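Local coordinates for SnoaL-like domain-containing protein (PDB 3FGY), which is of unknown function but adopts the NTF2-like fold of the SnoaL family, whose members commonly enclose a pocket for small molecules, at residues Q9-K12 with D13-A17. Numbering follows the deposited sequence.
Sequences QIVK and DFFAA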
loop_
_atom_site.group_PDB
_atom_site.type_symbol
_atom_site.label_atom_id
_atom_site.label_comp_id
_atom_site.label_asym_id
_atom_site.label_seq_id
_atom_site.Cartn_x
_atom_site.Cartn_y
_atom_site.Cartn_z
ATOM N N GLN A 9 -16.677 -5.447 -9.277
ATOM C CA GLN A 9 -17.863 -4.618 -9.430
ATOM C C GLN A 9 -18.428 -4.180 -8.071
ATOM O O GLN A 9 -18.843 -3.038 -7.925
ATOM C CB GLN A 9 -18.941 -5.326 -10.235
ATOM C CG GLN A 9 -20.114 -4.429 -10.584
ATOM C CD GLN A 9 -19.675 -3.210 -11.375
ATOM O OE1 GLN A 9 -19.191 -3.334 -12.505
ATOM N NE2 GLN A 9 -19.811 -2.026 -10.779
ATOM N N ILE A 10 -18.418 -5.078 -7.089
ATOM C CA ILE A 10 -18.831 -4.734 -5.706
ATOM C C ILE A 10 -17.971 -3.633 -5.111
ATOM O O ILE A 10 -18.475 -2.701 -4.487
ATOM C CB ILE A 10 -18.760 -5.957 -4.774
ATOM C CG1 ILE A 10 -19.857 -6.958 -5.139
ATOM C CG2 ILE A 10 -18.907 -5.545 -3.318
ATOM C CD1 ILE A 10 -19.604 -8.350 -4.612
ATOM N N VAL A 11 -16.659 -3.737 -5.304
ATOM C CA VAL A 11 -15.763 -2.714 -4.809
ATOM C C VAL A 11 -16.031 -1.393 -5.539
ATOM O O VAL A 11 -16.114 -0.343 -4.910
ATOM C CB VAL A 11 -14.295 -3.156 -4.901
ATOM C CG1 VAL A 11 -13.372 -1.998 -4.586
ATOM C CG2 VAL A 11 -14.047 -4.330 -3.949
ATOM N N LYS A 12 -16.198 -1.448 -6.860
ATOM C CA LYS A 12 -16.615 -0.265 -7.626
ATOM C C LYS A 12 -17.973 0.305 -7.135
ATOM O O LYS A 12 -18.122 1.523 -7.030
ATOM C CB LYS A 12 -16.644 -0.585 -9.133
ATOM C CG LYS A 12 -15.249 -0.807 -9.723
ATOM C CD LYS A 12 -15.281 -1.131 -11.215
ATOM C CE LYS A 12 -13.868 -1.240 -11.789
ATOM N NZ LYS A 12 -13.841 -1.809 -13.182
ATOM N N ASP A 13 -18.930 -0.565 -6.814
ATOM C CA ASP A 13 -20.231 -0.157 -6.226
ATOM C C ASP A 13 -20.059 0.485 -4.839
ATOM O O ASP A 13 -20.873 1.319 -4.427
ATOM C CB ASP A 13 -21.180 -1.353 -6.069
ATOM C CG ASP A 13 -21.693 -1.894 -7.395
ATOM O OD1 ASP A 13 -21.568 -1.194 -8.425
ATOM O OD2 ASP A 13 -22.215 -3.032 -7.386
ATOM N N PHE A 14 -19.008 0.068 -4.126
ATOM C CA PHE A 14 -18.723 0.525 -2.760
ATOM C C PHE A 14 -18.369 2.008 -2.782
ATOM O O PHE A 14 -19.010 2.818 -2.097
ATOM C CB PHE A 14 -17.591 -0.328 -2.167
ATOM C CG PHE A 14 -17.192 0.049 -0.766
ATOM C CD1 PHE A 14 -17.989 -0.283 0.317
ATOM C CD2 PHE A 14 -15.994 0.703 -0.537
ATOM C CE1 PHE A 14 -17.596 0.065 1.608
ATOM C CE2 PHE A 14 -15.601 1.042 0.750
ATOM C CZ PHE A 14 -16.403 0.725 1.810
ATOM N N PHE A 15 -17.383 2.357 -3.604
ATOM C CA PHE A 15 -17.075 3.756 -3.910
ATOM C C PHE A 15 -18.198 4.487 -4.674
ATOM O O PHE A 15 -18.321 5.711 -4.584
ATOM C CB PHE A 15 -15.808 3.851 -4.747
ATOM C CG PHE A 15 -14.669 3.020 -4.234
ATOM C CD1 PHE A 15 -14.451 2.866 -2.866
ATOM C CD2 PHE A 15 -13.789 2.412 -5.125
ATOM C CE1 PHE A 15 -13.379 2.098 -2.398
ATOM C CE2 PHE A 15 -12.718 1.643 -4.660
ATOM C CZ PHE A 15 -12.516 1.489 -3.295
ATOM N N ALA A 16 -18.995 3.751 -5.444
ATOM C CA ALA A 16 -20.103 4.367 -6.183
ATOM C C ALA A 16 -21.117 4.977 -5.218
ATOM O O ALA A 16 -21.536 6.133 -5.382
ATOM C CB ALA A 16 -20.782 3.349 -7.091
ATOM N N ALA A 17 -21.501 4.190 -4.213
ATOM C CA ALA A 17 -22.429 4.646 -3.181
ATOM C C ALA A 17 -21.764 5.698 -2.297
ATOM O O ALA A 17 -22.430 6.579 -1.733
ATOM C CB ALA A 17 -22.913 3.466 -2.344
#
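One face of the Phe15 ring is met by Val11 O, which stands 3.6 Å over the ring, nearer its border than its centre, while Phe15 CE1 lies in plane at the edge of the Phe14 ring. The Val11 and Phe15 side chains extend alongside each other. With Val11 CG1 anti to the backbone N (chi1 171°), this methyl reaches the Phe15 ring, 3.7 Å from CE2. Val11 O also accepts a hydrogen bond from Phe15 N at 3.3 Å and a weak one from Phe14 N. On the more exposed flank, Gln9 bends at chi2 (58°), which brings NE2 of its amide to the Asp13 carboxylate. Gln9 NE2 donates to Asp13 OD1 at 3.1 Å, coming from above the carboxylate plane, with the two flat groups 38° apart. Asp13 N in turn bonds to Gln9 O at 2.7 Å, doubling the link between these residues. Val11 and Phe15 also pack on Ile107 and Phe75, and Phe14 on Val114 and Ile117. These i to i+4 pairs lie on two flanks of helix 5-20, an amphipathic helix whose apolar side is laid against the curved sheet of the NTF2-like α+β fold.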